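Local coordinates for protein beta-N-acetylglucosaminidase (Thermotoga maritima, PDB 3WO8) that probably hydrolyses terminal non-reducing N-acetyl-D-hexosamine residues from N-acetyl-beta-D-hexosaminides, as a dimeric glycoside hydrolase of family 3, at residues I352-E357 and R387-E392; Y437-N442 and R452-T457; P403-G408 and S429-K434; L361-E366 and V395-E400. All blocks are in the same frame, centred on the assembly; numbering follows the deposited sequence.

Interaction 1: I352-E357 and R387-E392; sequences IDHTSE and RFFEVE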
# COMPACT_ATOMS: atom_id res chain seq x y z
N ILE B 352 -4.47 -34.93 2.12
CA ILE B 352 -5.11 -35.44 0.89
C ILE B 352 -4.05 -35.66 -0.17
O ILE B 352 -3.09 -34.88 -0.27
CB ILE B 352 -6.21 -34.50 0.33
CG1 ILE B 352 -7.33 -34.28 1.36
CG2 ILE B 352 -6.86 -35.10 -0.91
CD1 ILE B 352 -8.02 -32.94 1.24
N ASP B 353 -4.21 -36.74 -0.94
CA ASP B 353 -3.23 -37.09 -1.98
C ASP B 353 -3.37 -36.05 -3.07
O ASP B 353 -4.49 -35.76 -3.53
CB ASP B 353 -3.48 -38.50 -2.56
CG ASP B 353 -3.10 -39.65 -1.59
OD1 ASP B 353 -2.56 -39.42 -0.48
OD2 ASP B 353 -3.36 -40.81 -1.96
N HIS B 354 -2.23 -35.47 -3.45
CA HIS B 354 -2.21 -34.53 -4.54
C HIS B 354 -2.58 -35.34 -5.79
O HIS B 354 -1.79 -36.12 -6.31
CB HIS B 354 -0.86 -33.80 -4.65
CG HIS B 354 -0.55 -33.34 -6.05
ND1 HIS B 354 0.53 -33.81 -6.77
CD2 HIS B 354 -1.21 -32.48 -6.87
CE1 HIS B 354 0.54 -33.25 -7.97
NE2 HIS B 354 -0.51 -32.44 -8.06
N THR B 355 -3.83 -35.19 -6.21
CA THR B 355 -4.31 -35.72 -7.47
C THR B 355 -3.78 -34.84 -8.59
O THR B 355 -3.18 -33.80 -8.36
CB THR B 355 -5.84 -35.71 -7.51
OG1 THR B 355 -6.31 -34.37 -7.29
CG2 THR B 355 -6.41 -36.61 -6.45
N SER B 356 -4.02 -35.25 -9.81
CA SER B 356 -3.51 -34.46 -10.93
C SER B 356 -4.35 -33.19 -11.18
O SER B 356 -3.83 -32.11 -11.56
CB SER B 356 -3.46 -35.34 -12.17
OG SER B 356 -2.70 -34.70 -13.17
N GLU B 357 -5.65 -33.33 -11.00
CA GLU B 357 -6.53 -32.21 -11.20
C GLU B 357 -7.52 -32.07 -10.07
O GLU B 357 -7.97 -33.06 -9.47
CB GLU B 357 -7.27 -32.29 -12.55
CG GLU B 357 -8.54 -33.13 -12.55
CD GLU B 357 -9.80 -32.39 -12.11
OE1 GLU B 357 -10.10 -31.32 -12.70
OE2 GLU B 357 -10.50 -32.91 -11.20
N ARG B 387 -1.24 -23.02 -7.69
CA ARG B 387 0.12 -23.18 -7.16
C ARG B 387 0.40 -24.58 -6.69
O ARG B 387 1.55 -24.96 -6.57
CB ARG B 387 0.41 -22.17 -6.06
CG ARG B 387 0.40 -20.74 -6.57
CD ARG B 387 0.84 -19.69 -5.56
NE ARG B 387 1.20 -18.53 -6.36
CZ ARG B 387 2.41 -18.29 -6.87
NH1 ARG B 387 2.57 -17.22 -7.63
NH2 ARG B 387 3.47 -19.09 -6.60
N PHE B 388 -0.65 -25.35 -6.47
CA PHE B 388 -0.56 -26.74 -5.99
C PHE B 388 -1.16 -27.82 -6.90
O PHE B 388 -1.17 -28.99 -6.54
CB PHE B 388 -1.31 -26.84 -4.67
CG PHE B 388 -0.98 -25.76 -3.70
CD1 PHE B 388 0.07 -25.91 -2.82
CD2 PHE B 388 -1.75 -24.60 -3.65
CE1 PHE B 388 0.37 -24.91 -1.91
CE2 PHE B 388 -1.46 -23.60 -2.73
CZ PHE B 388 -0.40 -23.75 -1.86
N PHE B 389 -1.73 -27.44 -8.04
CA PHE B 389 -2.27 -28.38 -9.02
C PHE B 389 -1.94 -27.97 -10.47
O PHE B 389 -1.97 -26.79 -10.86
CB PHE B 389 -3.76 -28.48 -8.85
CG PHE B 389 -4.17 -29.01 -7.54
CD1 PHE B 389 -4.22 -28.18 -6.44
CD2 PHE B 389 -4.47 -30.36 -7.38
CE1 PHE B 389 -4.59 -28.69 -5.21
CE2 PHE B 389 -4.84 -30.87 -6.15
CZ PHE B 389 -4.90 -30.03 -5.07
N GLU B 390 -1.65 -28.99 -11.27
CA GLU B 390 -1.19 -28.77 -12.66
C GLU B 390 -2.37 -28.68 -13.64
O GLU B 390 -2.20 -28.25 -14.78
CB GLU B 390 -0.20 -29.86 -13.08
CG GLU B 390 -0.68 -31.29 -12.85
CD GLU B 390 0.47 -32.27 -12.70
OE1 GLU B 390 1.38 -32.02 -11.88
OE2 GLU B 390 0.47 -33.29 -13.41
N VAL B 391 -3.54 -29.09 -13.16
CA VAL B 391 -4.78 -28.93 -13.90
C VAL B 391 -5.99 -28.64 -13.00
O VAL B 391 -6.13 -29.20 -11.93
CB VAL B 391 -5.07 -30.18 -14.75
CG1 VAL B 391 -6.13 -29.87 -15.79
CG2 VAL B 391 -3.80 -30.68 -15.42
N GLU B 392 -6.87 -27.77 -13.46
CA GLU B 392 -7.99 -27.36 -12.67
C GLU B 392 -9.18 -26.93 -13.53
O GLU B 392 -9.04 -26.15 -14.46
CB GLU B 392 -7.60 -26.29 -11.63
CG GLU B 392 -7.00 -25.00 -12.13
CD GLU B 392 -6.95 -23.88 -11.07
OE1 GLU B 392 -7.88 -23.05 -11.05
OE2 GLU B 392 -5.99 -23.81 -10.26
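H354 and F389 form the aromatic part of this contact. The pair is an offset edge-to-face one, with the edge of the imidazole turned to the phenyl face. The ring centroids are 5.6 Å apart and the planes meet at 63°. A chi1 of 153° sets H354 CG opposite the backbone N and carries the ring to F389. There H354 CD2 also lies 3.5 Å from F388 O. F389 CD2 in turn packs 3.8 Å from T355 O.

The hydrogen bonds across the contact are weak. V391 N reaches S356 O at 3.4 Å with a bent angle of 131°. S356 OG donates to E390 OE2 at 3.5 Å. E357 CA adds a CH...O contact to V391 O. Within its own segment, T355 OG1 gives a firmer bond of 3.0 Å to E357 O, with the hydroxyl well above the carbonyl plane.

The apolar part is small. E357 CB meets V391 CB at 3.8 Å. The carboxylate of E357 turns elsewhere, to the backbone N of D409. The F389 side chain also touches V358 of strand 357-363.

The two segments lead into parallel strands 357-363 and 391-397, which helix 374-385 joins as a beta-alpha-beta unit.

Interaction 2: Y437-N442 and R452-T457; sequences YFVLRN and RKIVVT
F438 and V455 lie side by side on one face of the sheet. The bump is V455 CB, which fills one face of the F438 ring, 4.1 Å from its centroid, in a CH-pi contact displaced toward the rim. The ring's other neighbours include F414, stacked on it, and L469 of helix 462-471.

The other sheet face carries Y437, V439, I454 and V456. V439 CG2 and I454 CG2 fit side by side at 3.9 Å. V439 CG2 reaches there because it is anti to the carbonyl carbon while CG1 is anti to N (chi1 173°). V439 CB meets V456 CG2 more loosely. The Y437 ring turns its edge to K453 O, and Y437 CE2 lies 3.7 Å from R452 CD. F449 stacks on the same ring. The guanidinium of R452 is bound to L428 O and L430 O.

L440 CD1 abuts T457 OG1, a hydroxyl bonded to S459 O. Beneath the side chains the backbones pair closely. Y437 N binds K453 O at 3.1 Å, V455 N binds Y437 O at 2.8 Å, and V439 N binds V455 O at 2.6 Å.

Parallel strands 435-439 and 453-456, lined mainly by apolar and aromatic side chains, belong to the mixed sheet of the C-terminal domain.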
# COMPACT_ATOMS: atom_id res chain seq x y z
N TYR B 437 -14.93 -29.32 1.49
CA TYR B 437 -15.70 -28.13 1.64
C TYR B 437 -14.80 -27.11 2.34
O TYR B 437 -14.11 -27.45 3.30
CB TYR B 437 -16.92 -28.45 2.45
CG TYR B 437 -17.89 -29.34 1.71
CD1 TYR B 437 -18.86 -28.80 0.89
CD2 TYR B 437 -17.84 -30.72 1.83
CE1 TYR B 437 -19.77 -29.59 0.22
CE2 TYR B 437 -18.74 -31.52 1.15
CZ TYR B 437 -19.70 -30.95 0.37
OH TYR B 437 -20.62 -31.70 -0.29
N PHE B 438 -14.71 -25.89 1.79
CA PHE B 438 -13.99 -24.82 2.47
C PHE B 438 -15.05 -23.90 3.07
O PHE B 438 -15.77 -23.20 2.34
CB PHE B 438 -13.10 -24.05 1.53
CG PHE B 438 -11.82 -24.73 1.19
CD1 PHE B 438 -11.81 -25.82 0.39
CD2 PHE B 438 -10.62 -24.24 1.63
CE1 PHE B 438 -10.62 -26.45 0.05
CE2 PHE B 438 -9.41 -24.84 1.29
CZ PHE B 438 -9.42 -25.95 0.49
N VAL B 439 -15.18 -23.95 4.40
CA VAL B 439 -16.07 -23.04 5.11
C VAL B 439 -15.27 -21.75 5.31
O VAL B 439 -14.33 -21.65 6.13
CB VAL B 439 -16.61 -23.64 6.43
CG1 VAL B 439 -17.40 -22.60 7.23
CG2 VAL B 439 -17.49 -24.85 6.13
N LEU B 440 -15.63 -20.79 4.48
CA LEU B 440 -14.84 -19.58 4.31
C LEU B 440 -15.17 -18.48 5.29
O LEU B 440 -14.29 -17.69 5.65
CB LEU B 440 -15.00 -19.07 2.87
CG LEU B 440 -13.81 -19.28 1.91
CD1 LEU B 440 -12.79 -20.35 2.30
CD2 LEU B 440 -14.35 -19.55 0.51
N ARG B 441 -16.42 -18.48 5.76
CA ARG B 441 -16.94 -17.39 6.56
C ARG B 441 -17.41 -17.82 7.96
O ARG B 441 -16.67 -17.78 8.94
CB ARG B 441 -18.03 -16.64 5.77
CG ARG B 441 -17.46 -15.94 4.55
CD ARG B 441 -18.53 -15.23 3.78
NE ARG B 441 -19.04 -14.06 4.50
CZ ARG B 441 -19.38 -12.91 3.93
NH1 ARG B 441 -19.24 -12.75 2.60
NH2 ARG B 441 -19.84 -11.90 4.69
N ASN B 442 -18.65 -18.21 8.05
CA ASN B 442 -19.23 -18.51 9.34
C ASN B 442 -18.97 -19.94 9.74
O ASN B 442 -19.50 -20.84 9.12
CB ASN B 442 -20.72 -18.28 9.26
CG ASN B 442 -21.38 -18.20 10.62
OD1 ASN B 442 -20.85 -18.66 11.64
ND2 ASN B 442 -22.56 -17.60 10.64
N ARG B 452 -18.00 -35.15 6.94
CA ARG B 452 -17.30 -34.79 5.70
C ARG B 452 -15.92 -34.13 5.92
O ARG B 452 -15.50 -33.85 7.06
CB ARG B 452 -18.19 -33.91 4.83
CG ARG B 452 -19.56 -34.52 4.64
CD ARG B 452 -20.16 -34.22 3.28
NE ARG B 452 -21.44 -34.92 3.08
CZ ARG B 452 -22.03 -35.14 1.91
NH1 ARG B 452 -21.49 -34.74 0.76
NH2 ARG B 452 -23.19 -35.77 1.89
N LYS B 453 -15.21 -33.94 4.81
CA LYS B 453 -13.91 -33.26 4.84
C LYS B 453 -14.14 -31.74 4.77
O LYS B 453 -14.82 -31.25 3.85
CB LYS B 453 -13.03 -33.74 3.69
CG LYS B 453 -12.75 -35.24 3.66
CD LYS B 453 -11.51 -35.55 2.80
CE LYS B 453 -11.28 -37.04 2.57
NZ LYS B 453 -12.57 -37.70 2.21
N ILE B 454 -13.63 -31.01 5.76
CA ILE B 454 -13.91 -29.59 5.89
C ILE B 454 -12.67 -28.80 6.24
O ILE B 454 -11.90 -29.18 7.12
CB ILE B 454 -14.91 -29.33 6.99
CG1 ILE B 454 -16.18 -30.15 6.76
CG2 ILE B 454 -15.23 -27.84 7.05
CD1 ILE B 454 -17.12 -30.13 7.95
N VAL B 455 -12.48 -27.69 5.52
CA VAL B 455 -11.48 -26.70 5.90
C VAL B 455 -12.24 -25.45 6.33
O VAL B 455 -13.05 -24.88 5.55
CB VAL B 455 -10.48 -26.39 4.78
CG1 VAL B 455 -9.46 -25.39 5.26
CG2 VAL B 455 -9.77 -27.64 4.36
N VAL B 456 -12.02 -25.10 7.59
CA VAL B 456 -12.60 -23.93 8.24
C VAL B 456 -11.52 -22.88 8.31
O VAL B 456 -10.65 -22.94 9.16
CB VAL B 456 -13.12 -24.24 9.67
CG1 VAL B 456 -13.69 -22.99 10.29
CG2 VAL B 456 -14.21 -25.34 9.64
N THR B 457 -11.53 -21.97 7.35
CA THR B 457 -10.68 -20.77 7.41
C THR B 457 -11.52 -19.80 8.20
O THR B 457 -12.75 -20.03 8.41
CB THR B 457 -10.44 -20.16 6.01
OG1 THR B 457 -11.69 -19.97 5.35
CG2 THR B 457 -9.57 -21.08 5.18

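Interaction 3: P403-G408 and S429-K434; sequences PEFVEG and SLPAEK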
# COMPACT_ATOMS: atom_id res chain seq x y z
N PRO B 403 -24.05 -25.33 -5.76
CA PRO B 403 -23.24 -25.78 -6.87
C PRO B 403 -23.95 -26.82 -7.72
O PRO B 403 -24.45 -27.82 -7.19
CB PRO B 403 -22.05 -26.43 -6.19
CG PRO B 403 -22.55 -26.85 -4.87
CD PRO B 403 -23.62 -25.89 -4.48
N GLU B 404 -23.98 -26.57 -9.03
CA GLU B 404 -24.30 -27.58 -10.03
C GLU B 404 -23.45 -28.82 -9.75
O GLU B 404 -22.32 -28.73 -9.23
CB GLU B 404 -24.03 -27.05 -11.45
CG GLU B 404 -22.64 -26.39 -11.67
CD GLU B 404 -22.62 -24.83 -11.75
OE1 GLU B 404 -22.40 -24.31 -12.87
OE2 GLU B 404 -22.79 -24.11 -10.72
N PHE B 405 -24.01 -29.99 -10.05
CA PHE B 405 -23.30 -31.24 -9.79
C PHE B 405 -22.09 -31.26 -10.69
O PHE B 405 -22.14 -30.75 -11.82
CB PHE B 405 -24.15 -32.47 -10.09
CG PHE B 405 -23.42 -33.76 -9.84
CD1 PHE B 405 -23.32 -34.28 -8.56
CD2 PHE B 405 -22.79 -34.42 -10.88
CE1 PHE B 405 -22.62 -35.45 -8.32
CE2 PHE B 405 -22.07 -35.58 -10.65
CZ PHE B 405 -21.99 -36.10 -9.36
N VAL B 406 -21.00 -31.82 -10.20
CA VAL B 406 -19.75 -31.76 -10.94
C VAL B 406 -18.92 -32.99 -10.63
O VAL B 406 -19.08 -33.58 -9.59
CB VAL B 406 -19.00 -30.45 -10.60
CG1 VAL B 406 -18.20 -30.56 -9.30
CG2 VAL B 406 -18.09 -30.04 -11.76
N GLU B 407 -18.04 -33.38 -11.55
CA GLU B 407 -17.14 -34.52 -11.31
C GLU B 407 -15.70 -34.03 -11.32
O GLU B 407 -15.43 -32.90 -11.73
CB GLU B 407 -17.35 -35.65 -12.31
CG GLU B 407 -17.61 -35.23 -13.76
CD GLU B 407 -19.09 -35.08 -14.12
OE1 GLU B 407 -19.98 -35.63 -13.41
OE2 GLU B 407 -19.39 -34.42 -15.14
N GLY B 408 -14.79 -34.88 -10.85
CA GLY B 408 -13.36 -34.55 -10.79
C GLY B 408 -12.64 -35.60 -9.98
O GLY B 408 -13.28 -36.40 -9.30
N SER B 429 -25.23 -33.13 -2.29
CA SER B 429 -25.27 -34.12 -3.37
C SER B 429 -23.88 -34.46 -3.95
O SER B 429 -23.63 -35.59 -4.35
CB SER B 429 -26.24 -33.68 -4.46
OG SER B 429 -25.85 -32.44 -5.00
N LEU B 430 -22.98 -33.50 -3.98
CA LEU B 430 -21.57 -33.77 -4.24
C LEU B 430 -21.03 -34.99 -3.46
O LEU B 430 -21.39 -35.19 -2.32
CB LEU B 430 -20.74 -32.55 -3.82
CG LEU B 430 -20.34 -31.51 -4.87
CD1 LEU B 430 -21.55 -30.86 -5.50
CD2 LEU B 430 -19.46 -30.49 -4.18
N PRO B 431 -20.14 -35.79 -4.07
CA PRO B 431 -19.67 -37.01 -3.38
C PRO B 431 -18.67 -36.84 -2.24
O PRO B 431 -17.55 -36.42 -2.48
CB PRO B 431 -18.96 -37.79 -4.50
CG PRO B 431 -18.41 -36.70 -5.37
CD PRO B 431 -19.52 -35.66 -5.40
N ALA B 432 -19.01 -37.31 -1.05
CA ALA B 432 -18.22 -37.03 0.14
C ALA B 432 -16.76 -37.57 0.25
O ALA B 432 -15.98 -37.05 1.09
CB ALA B 432 -19.04 -37.40 1.36
N GLU B 433 -16.35 -38.56 -0.55
CA GLU B 433 -14.93 -39.07 -0.48
C GLU B 433 -13.94 -38.28 -1.34
O GLU B 433 -12.72 -38.44 -1.23
CB GLU B 433 -14.78 -40.58 -0.81
CG GLU B 433 -16.01 -41.33 -1.34
CD GLU B 433 -16.46 -40.94 -2.75
OE1 GLU B 433 -15.70 -41.19 -3.73
OE2 GLU B 433 -17.60 -40.42 -2.89
N LYS B 434 -14.49 -37.45 -2.23
CA LYS B 434 -13.69 -36.68 -3.17
C LYS B 434 -13.76 -35.18 -2.93
O LYS B 434 -12.83 -34.47 -3.30
CB LYS B 434 -14.15 -36.99 -4.60
CG LYS B 434 -13.32 -38.05 -5.33
CD LYS B 434 -14.11 -38.80 -6.41
CE LYS B 434 -15.12 -37.90 -7.13
NZ LYS B 434 -15.54 -38.40 -8.47
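P403 and L430 meet where two connecting segments of the C-terminal alpha/beta domain run beside each other. The 403-408 segment leads from strand 391-397 to strand 411-415. The 429-434 segment leads from helix 421-429 to strand 435-439. Side chains of one segment meet side chains and backbone oxygens of the other.

The packed part is at P403 and L430, both buried. The proline CG touches L430 CD1 at 4.2 Å, and the two side chains cross at a slant. Both also rest on L361 of strand 357-363 and on D413 of strand 411-415. V406 faces the same sheet, on T359, L361 and I411. P403, V406 and L430 thus pack on two inner strands of the sheet.

The outer part is looser. F405 is exposed and lies across 429-434. Its chi1 of 179° turns CG away from the backbone N and carries the ring out to S429 and P431. The ring edge faces S429 O, with F405 CE1 4.1 Å away. F405 CE1 also touches P431 CD at 4.3 Å. S429 itself is held by its hydroxyl, which bonds to A426 O.

At the far end the link is polar. The K434 chain bends at chi3 (36°) and reaches 403-408. K434 CE lies 3.2 Å from G408 O, and K434 NZ gives that same oxygen a weak hydrogen bond of 3.1 Å.

Interaction 4: L361-E366 and V395-E400; sequences LVPSSE and VRYTVE
A beta-alpha-beta unit brings these segments together: strand 357-363, helix 374-385 and strand 391-397. The two strands are parallel neighbours, and L361, V362 and P363 pair with V395, R396 and Y397. The short strand axes cross at -41°.

Three backbone bonds pair the strands. V362 N donates to V395 O at 3.0 Å, and S364 N to Y397 O at 2.9 Å. Between them Y397 N donates to V362 O. This oxygen takes a second donor, R396 NE, and the two arrive from opposite faces of its carbonyl plane.

R396 folds back over the first strand. Bends at chi2 (-51°) and chi3 lay the guanidinium over V362 CG1, which is 3.3 Å from R396 NE. R396 NH2 then gives P363 O a bond of 2.9 Å, with the oxygen in the guanidinium plane. The same NH2 forms a salt bridge with D379 of helix 374-385.

On the other sheet face Y397 lies beside P363. P363 CA sits over one face of the Y397 ring in a CH-pi contact, 4.1 Å from the centroid. L361 C lies at the edge of the Y397 ring, and L361 CB is 3.9 Å from Y397 CE1. The tyrosine hydroxyl bonds to F414 O. L361 CD2 also packs on V395 CG1.

Beyond the strands, E366 and E400 bring like charges close, though E366 is poorly ordered. The arginine ties both strands to the connecting helix. Its charge is met by D379, and two backbone carbonyls fix how its flat group lies.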
# COMPACT_ATOMS: atom_id res chain seq x y z
N LEU B 361 -15.19 -25.41 -7.05
CA LEU B 361 -16.49 -24.77 -7.09
C LEU B 361 -16.32 -23.49 -6.34
O LEU B 361 -15.99 -23.52 -5.17
CB LEU B 361 -17.53 -25.63 -6.44
CG LEU B 361 -17.75 -26.84 -7.33
CD1 LEU B 361 -18.18 -28.03 -6.51
CD2 LEU B 361 -18.76 -26.51 -8.40
N VAL B 362 -16.48 -22.37 -7.02
CA VAL B 362 -16.14 -21.10 -6.46
C VAL B 362 -17.34 -20.21 -6.59
O VAL B 362 -17.83 -20.02 -7.69
CB VAL B 362 -14.96 -20.48 -7.21
CG1 VAL B 362 -14.76 -19.02 -6.79
CG2 VAL B 362 -13.71 -21.30 -6.99
N PRO B 363 -17.81 -19.62 -5.49
CA PRO B 363 -18.98 -18.76 -5.59
C PRO B 363 -18.75 -17.51 -6.42
O PRO B 363 -17.67 -16.96 -6.43
CB PRO B 363 -19.27 -18.37 -4.14
CG PRO B 363 -18.28 -19.08 -3.29
CD PRO B 363 -17.19 -19.60 -4.16
N SER B 364 -19.78 -17.08 -7.11
CA SER B 364 -19.73 -15.85 -7.86
C SER B 364 -20.26 -14.75 -6.99
O SER B 364 -21.03 -14.99 -6.06
CB SER B 364 -20.59 -15.94 -9.09
OG SER B 364 -20.79 -14.64 -9.58
N SER B 365 -19.88 -13.51 -7.29
CA SER B 365 -20.27 -12.39 -6.42
C SER B 365 -20.93 -11.19 -7.11
O SER B 365 -20.60 -10.81 -8.25
CB SER B 365 -19.10 -11.94 -5.57
OG SER B 365 -19.60 -11.49 -4.34
N GLU B 366 -21.84 -10.59 -6.34
CA GLU B 366 -22.81 -9.60 -6.80
C GLU B 366 -22.30 -8.17 -6.71
O GLU B 366 -21.10 -7.92 -6.62
CB GLU B 366 -24.11 -9.71 -5.98
CG GLU B 366 -24.98 -10.91 -6.31
CD GLU B 366 -24.59 -12.13 -5.52
OE1 GLU B 366 -24.30 -11.99 -4.31
OE2 GLU B 366 -24.58 -13.23 -6.12
N VAL B 395 -15.49 -23.94 -11.89
CA VAL B 395 -16.87 -23.58 -12.14
C VAL B 395 -17.38 -22.65 -11.07
O VAL B 395 -17.16 -22.88 -9.89
CB VAL B 395 -17.83 -24.79 -12.37
CG1 VAL B 395 -17.28 -26.07 -11.80
CG2 VAL B 395 -19.21 -24.52 -11.82
N ARG B 396 -18.09 -21.63 -11.51
CA ARG B 396 -18.58 -20.59 -10.67
C ARG B 396 -20.06 -20.79 -10.41
O ARG B 396 -20.83 -20.85 -11.35
CB ARG B 396 -18.38 -19.25 -11.39
CG ARG B 396 -16.93 -18.86 -11.70
CD ARG B 396 -15.98 -18.95 -10.50
NE ARG B 396 -16.26 -17.93 -9.48
CZ ARG B 396 -15.72 -16.71 -9.47
NH1 ARG B 396 -14.86 -16.34 -10.41
NH2 ARG B 396 -16.01 -15.85 -8.51
N TYR B 397 -20.47 -20.87 -9.15
CA TYR B 397 -21.91 -21.06 -8.84
C TYR B 397 -22.44 -19.92 -8.03
O TYR B 397 -21.67 -19.19 -7.43
CB TYR B 397 -22.14 -22.33 -8.07
CG TYR B 397 -21.57 -22.32 -6.69
CD1 TYR B 397 -20.26 -22.68 -6.46
CD2 TYR B 397 -22.35 -22.00 -5.59
CE1 TYR B 397 -19.73 -22.69 -5.19
CE2 TYR B 397 -21.84 -22.02 -4.32
CZ TYR B 397 -20.53 -22.36 -4.13
OH TYR B 397 -20.04 -22.39 -2.87
N THR B 398 -23.76 -19.75 -8.02
CA THR B 398 -24.37 -18.62 -7.28
C THR B 398 -24.74 -19.18 -5.93
O THR B 398 -25.22 -20.31 -5.82
CB THR B 398 -25.55 -17.88 -7.99
OG1 THR B 398 -26.62 -18.78 -8.26
CG2 THR B 398 -25.09 -17.25 -9.33
N VAL B 399 -24.45 -18.39 -4.91
CA VAL B 399 -24.49 -18.87 -3.56
C VAL B 399 -25.88 -19.38 -3.24
O VAL B 399 -26.05 -20.43 -2.65
CB VAL B 399 -24.02 -17.78 -2.57
CG1 VAL B 399 -24.99 -17.55 -1.40
CG2 VAL B 399 -22.65 -18.15 -2.05
N GLU B 400 -26.88 -18.61 -3.66
CA GLU B 400 -28.31 -18.91 -3.41
C GLU B 400 -28.84 -20.19 -4.10
O GLU B 400 -29.78 -20.79 -3.60
CB GLU B 400 -29.22 -17.67 -3.72
CG GLU B 400 -28.87 -16.86 -4.98
CD GLU B 400 -27.66 -15.88 -4.84
OE1 GLU B 400 -27.42 -15.10 -5.79
OE2 GLU B 400 -26.94 -15.87 -3.82

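In the fold
All four contacts lie in the C-terminal domain, well away from the centre of the chain. Interactions 1, 2 and 4 reach one mixed sheet. Interactions 1 and 4 take opposite ends of the same neighbouring strands, 357-363 and 391-397. Interaction 2 joins 435-439 to 453-456 and is the buried, mostly apolar one. Interaction 4 is partly buried and adds an arginine held by carbonyls. Interaction 1 is a surface contact with weak bonds. Interaction 3 joins connecting segments rather than strands. Its G408 packs against E357 of interaction 1, and its E404 against V395 and Y397 of interaction 4. Within segment 437-442, R441 forms a salt bridge to D139 of the second subunit.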